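Local structure of extracellular solute-binding protein family 1 (Pseudothermotoga lettingae, 5CI5) at residues A[162-173]-A[228-238]. The protein binds the sugar alpha-D-tagatose and probably delivers it, as the extracellular solute-binding component, to an ABC transporter. Residues are numbered along the deposited sequence; the frame is centred on the assembly and turned at random.
Sequences WDELLDAALKIT and FYTDLAKKYNV
Trp162 and Phe228 open a nearly parallel helix pair in one lobe of this periplasmic-binding-protein-like fold, away from the tagatose pocket: the axes of segments 162-172 and 228-234 come within 12.0 Å, their directions 12° apart. Phe228 reaches over one face of the indole, CD2 lying 3.4 Å from Trp162 CE3, with the ring planes oblique at 36°; with Phe228 CG anti to the backbone N (chi1 -174°), the ring is sent across to the tryptophan. Phe199 of helix 190-202 also meets the indole. With an alanine here in place of Trp162, Phe228 would probably lose the surface its ring lies against and be freer to turn, and Phe199 would lose a neighbour. One turn on, Leu166 crosses Tyr236 at about a right angle, its CD1 centred over the phenol face in a CH-pi contact, 3.6 Å from Tyr236 CG, while CD2 lies over the hydroxyl end. The same CD1 touches Leu232 CD2. In the loop past helix 228-234, Val238 CG1 packs 3.9 Å from Ala169 CB and also meets Leu170 CD2. No hydrogen bond joins the segments, but Thr173 OG1, 3.4 Å from Val238 CB, donates to Ala169 O at 2.7 Å, approaching from the carbonyl face opposite Thr173 N.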
loop_
_atom_site.group_PDB
_atom_site.type_symbol
_atom_site.label_atom_id
_atom_site.label_comp_id
_atom_site.label_asym_id
_atom_site.label_seq_id
_atom_site.Cartn_x
_atom_site.Cartn_y
_atom_site.Cartn_z
ATOM N N TRP A 162 12.799 -17.258 -4.604
ATOM C CA TRP A 162 13.698 -16.699 -3.602
ATOM C C TRP A 162 15.166 -16.971 -3.928
ATOM O O TRP A 162 16.024 -16.107 -3.709
ATOM C CB TRP A 162 13.384 -17.256 -2.232
ATOM C CG TRP A 162 12.207 -16.634 -1.567
ATOM C CD1 TRP A 162 11.338 -15.714 -2.096
ATOM C CD2 TRP A 162 11.795 -16.849 -0.225
ATOM N NE1 TRP A 162 10.405 -15.362 -1.158
ATOM C CE2 TRP A 162 10.666 -16.042 0.001
ATOM C CE3 TRP A 162 12.265 -17.659 0.818
ATOM C CZ2 TRP A 162 10.004 -16.010 1.229
ATOM C CZ3 TRP A 162 11.590 -17.619 2.046
ATOM C CH2 TRP A 162 10.477 -16.821 2.227
ATOM N N ASP A 163 15.464 -18.156 -4.444
ATOM C CA ASP A 163 16.852 -18.476 -4.756
ATOM C C ASP A 163 17.365 -17.538 -5.856
ATOM O O ASP A 163 18.486 -17.013 -5.796
ATOM C CB ASP A 163 16.996 -19.918 -5.197
ATOM C CG ASP A 163 16.914 -20.900 -4.029
ATOM O OD1 ASP A 163 17.007 -20.466 -2.859
ATOM O OD2 ASP A 163 16.762 -22.101 -4.297
ATOM N N GLU A 164 16.526 -17.308 -6.855
ATOM C CA GLU A 164 16.899 -16.420 -7.956
ATOM C C GLU A 164 17.002 -14.973 -7.473
ATOM O O GLU A 164 17.889 -14.236 -7.908
ATOM C CB GLU A 164 15.896 -16.549 -9.102
ATOM C CG GLU A 164 16.003 -17.897 -9.801
ATOM C CD GLU A 164 14.874 -18.164 -10.791
ATOM O OE1 GLU A 164 13.950 -17.341 -10.912
ATOM O OE2 GLU A 164 14.918 -19.224 -11.447
ATOM N N LEU A 165 16.138 -14.585 -6.537
ATOM C CA LEU A 165 16.158 -13.219 -6.006
ATOM C C LEU A 165 17.479 -12.983 -5.312
ATOM O O LEU A 165 18.129 -11.959 -5.499
ATOM C CB LEU A 165 14.992 -12.984 -5.036
ATOM C CG LEU A 165 15.029 -11.720 -4.167
ATOM C CD1 LEU A 165 15.041 -10.522 -5.063
ATOM C CD2 LEU A 165 13.822 -11.709 -3.250
ATOM N N LEU A 166 17.876 -13.943 -4.497
ATOM C CA LEU A 166 19.130 -13.806 -3.746
ATOM C C LEU A 166 20.314 -13.706 -4.690
ATOM O O LEU A 166 21.216 -12.862 -4.514
ATOM C CB LEU A 166 19.319 -14.993 -2.812
ATOM C CG LEU A 166 20.595 -15.028 -1.979
ATOM C CD1 LEU A 166 20.712 -13.760 -1.152
ATOM C CD2 LEU A 166 20.647 -16.246 -1.091
ATOM N N ASP A 167 20.328 -14.585 -5.690
ATOM C CA ASP A 167 21.435 -14.609 -6.642
ATOM C C ASP A 167 21.537 -13.271 -7.377
ATOM O O ASP A 167 22.629 -12.684 -7.454
ATOM C CB ASP A 167 21.278 -15.771 -7.627
ATOM C CG ASP A 167 22.555 -16.029 -8.417
ATOM O OD1 ASP A 167 23.531 -16.552 -7.837
ATOM O OD2 ASP A 167 22.584 -15.684 -9.605
ATOM N N ALA A 168 20.408 -12.748 -7.851
ATOM C CA ALA A 168 20.418 -11.488 -8.582
ATOM C C ALA A 168 20.817 -10.330 -7.667
ATOM O O ALA A 168 21.600 -9.470 -8.067
ATOM C CB ALA A 168 19.074 -11.217 -9.205
ATOM N N ALA A 169 20.249 -10.295 -6.459
ATOM C CA ALA A 169 20.583 -9.242 -5.498
ATOM C C ALA A 169 22.088 -9.240 -5.157
ATOM O O ALA A 169 22.712 -8.188 -5.089
ATOM C CB ALA A 169 19.769 -9.375 -4.245
ATOM N N LEU A 170 22.669 -10.415 -4.953
ATOM C CA LEU A 170 24.100 -10.480 -4.640
ATOM C C LEU A 170 24.955 -10.032 -5.821
ATOM O O LEU A 170 25.968 -9.352 -5.644
ATOM C CB LEU A 170 24.481 -11.902 -4.221
ATOM C CG LEU A 170 24.076 -12.292 -2.807
ATOM C CD1 LEU A 170 24.243 -13.807 -2.610
ATOM C CD2 LEU A 170 24.874 -11.530 -1.755
ATOM N N LYS A 171 24.538 -10.388 -7.027
ATOM C CA LYS A 171 25.285 -10.060 -8.239
ATOM C C LYS A 171 25.287 -8.556 -8.536
ATOM O O LYS A 171 26.268 -8.004 -9.040
ATOM C CB LYS A 171 24.703 -10.834 -9.416
ATOM C CG LYS A 171 25.157 -12.295 -9.434
ATOM C CD LYS A 171 24.528 -13.059 -10.583
ATOM C CE LYS A 171 25.086 -14.477 -10.669
ATOM N NZ LYS A 171 24.277 -15.323 -11.595
ATOM N N ILE A 172 24.188 -7.892 -8.214
ATOM C CA ILE A 172 24.053 -6.460 -8.459
ATOM C C ILE A 172 24.723 -5.591 -7.396
ATOM O O ILE A 172 25.281 -4.509 -7.690
ATOM C CB ILE A 172 22.549 -6.094 -8.556
ATOM C CG1 ILE A 172 21.945 -6.666 -9.838
ATOM C CG2 ILE A 172 22.341 -4.593 -8.513
ATOM C CD1 ILE A 172 20.409 -6.752 -9.830
ATOM N N THR A 173 24.636 -6.030 -6.146
ATOM C CA THR A 173 25.091 -5.220 -5.035
ATOM C C THR A 173 26.585 -4.871 -5.139
ATOM O O THR A 173 27.412 -5.716 -5.429
ATOM C CB THR A 173 24.825 -5.912 -3.701
ATOM O OG1 THR A 173 23.397 -6.048 -3.521
ATOM C CG2 THR A 173 25.392 -5.085 -2.543
ATOM N N PHE A 228 14.666 -14.924 6.147
ATOM C CA PHE A 228 15.130 -14.535 4.822
ATOM C C PHE A 228 14.989 -13.041 4.610
ATOM O O PHE A 228 15.914 -12.406 4.133
ATOM C CB PHE A 228 14.381 -15.298 3.727
ATOM C CG PHE A 228 14.915 -15.056 2.340
ATOM C CD1 PHE A 228 16.283 -15.060 2.085
ATOM C CD2 PHE A 228 14.056 -14.809 1.294
ATOM C CE1 PHE A 228 16.767 -14.852 0.789
ATOM C CE2 PHE A 228 14.537 -14.612 0.001
ATOM C CZ PHE A 228 15.889 -14.620 -0.248
ATOM N N TYR A 229 13.856 -12.472 5.018
ATOM C CA TYR A 229 13.622 -11.040 4.874
ATOM C C TYR A 229 14.699 -10.253 5.585
ATOM O O TYR A 229 15.291 -9.345 5.025
ATOM C CB TYR A 229 12.244 -10.696 5.422
ATOM C CG TYR A 229 11.774 -9.273 5.198
ATOM C CD1 TYR A 229 11.465 -8.811 3.934
ATOM C CD2 TYR A 229 11.603 -8.410 6.265
ATOM C CE1 TYR A 229 11.021 -7.512 3.732
ATOM C CE2 TYR A 229 11.146 -7.107 6.075
ATOM C CZ TYR A 229 10.839 -6.669 4.807
ATOM O OH TYR A 229 10.414 -5.370 4.568
ATOM N N THR A 230 14.975 -10.617 6.832
ATOM C CA THR A 230 16.007 -9.886 7.573
ATOM C C THR A 230 17.440 -10.276 7.147
ATOM O O THR A 230 18.315 -9.406 7.159
ATOM C CB THR A 230 15.862 -10.072 9.087
ATOM O OG1 THR A 230 15.916 -11.464 9.450
ATOM C CG2 THR A 230 14.544 -9.453 9.567
ATOM N N ASP A 231 17.667 -11.531 6.750
ATOM C CA ASP A 231 18.992 -11.936 6.250
ATOM C C ASP A 231 19.427 -11.129 5.019
ATOM O O ASP A 231 20.610 -10.868 4.836
ATOM C CB ASP A 231 19.019 -13.418 5.882
ATOM C CG ASP A 231 19.218 -14.333 7.086
ATOM O OD1 ASP A 231 19.535 -13.843 8.182
ATOM O OD2 ASP A 231 19.079 -15.566 6.899
ATOM N N LEU A 232 18.483 -10.771 4.155
ATOM C CA LEU A 232 18.799 -9.972 2.985
ATOM C C LEU A 232 19.474 -8.678 3.403
ATOM O O LEU A 232 20.401 -8.198 2.752
ATOM C CB LEU A 232 17.538 -9.682 2.163
ATOM C CG LEU A 232 17.059 -10.877 1.351
ATOM C CD1 LEU A 232 15.620 -10.665 0.919
ATOM C CD2 LEU A 232 17.930 -11.157 0.138
ATOM N N ALA A 233 19.014 -8.123 4.514
ATOM C CA ALA A 233 19.619 -6.924 5.057
ATOM C C ALA A 233 20.861 -7.194 5.936
ATOM O O ALA A 233 21.842 -6.471 5.809
ATOM C CB ALA A 233 18.588 -6.143 5.833
ATOM N N LYS A 234 20.849 -8.223 6.789
ATOM C CA LYS A 234 21.890 -8.418 7.821
ATOM C C LYS A 234 23.089 -9.290 7.443
ATOM O O LYS A 234 24.209 -9.040 7.876
ATOM C CB LYS A 234 21.297 -9.078 9.065
ATOM C CG LYS A 234 20.285 -8.288 9.839
ATOM C CD LYS A 234 19.771 -9.166 11.014
ATOM C CE LYS A 234 20.785 -9.288 12.150
ATOM N NZ LYS A 234 20.223 -9.996 13.353
ATOM N N LYS A 235 22.822 -10.375 6.741
ATOM C CA LYS A 235 23.863 -11.337 6.371
ATOM C C LYS A 235 24.342 -11.101 4.947
ATOM O O LYS A 235 25.554 -10.949 4.673
ATOM C CB LYS A 235 23.342 -12.788 6.487
ATOM C CG LYS A 235 23.029 -13.262 7.883
ATOM C CD LYS A 235 22.839 -14.790 7.860
ATOM C CE LYS A 235 22.597 -15.348 9.250
ATOM N NZ LYS A 235 21.504 -14.640 9.966
ATOM N N TYR A 236 23.388 -11.093 4.035
ATOM C CA TYR A 236 23.689 -10.987 2.614
ATOM C C TYR A 236 24.045 -9.557 2.250
ATOM O O TYR A 236 24.720 -9.322 1.256
ATOM C CB TYR A 236 22.497 -11.484 1.775
ATOM C CG TYR A 236 22.131 -12.933 2.030
ATOM C CD1 TYR A 236 23.037 -13.964 1.769
ATOM C CD2 TYR A 236 20.871 -13.273 2.510
ATOM C CE1 TYR A 236 22.699 -15.282 1.985
ATOM C CE2 TYR A 236 20.519 -14.596 2.736
ATOM C CZ TYR A 236 21.434 -15.601 2.474
ATOM O OH TYR A 236 21.073 -16.917 2.717
ATOM N N ASN A 237 23.577 -8.603 3.053
ATOM C CA ASN A 237 23.918 -7.188 2.862
ATOM C C ASN A 237 23.645 -6.702 1.445
ATOM O O ASN A 237 24.546 -6.158 0.800
ATOM C CB ASN A 237 25.390 -6.955 3.208
ATOM C CG ASN A 237 25.733 -5.493 3.328
ATOM O OD1 ASN A 237 24.892 -4.661 3.682
ATOM N ND2 ASN A 237 26.978 -5.170 3.027
ATOM N N VAL A 238 22.411 -6.875 0.962
ATOM C CA VAL A 238 22.042 -6.401 -0.374
ATOM C C VAL A 238 21.119 -5.176 -0.360
ATOM O O VAL A 238 20.694 -4.694 -1.410
ATOM C CB VAL A 238 21.372 -7.514 -1.202
ATOM C CG1 VAL A 238 22.385 -8.620 -1.477
ATOM C CG2 VAL A 238 20.123 -8.048 -0.524
#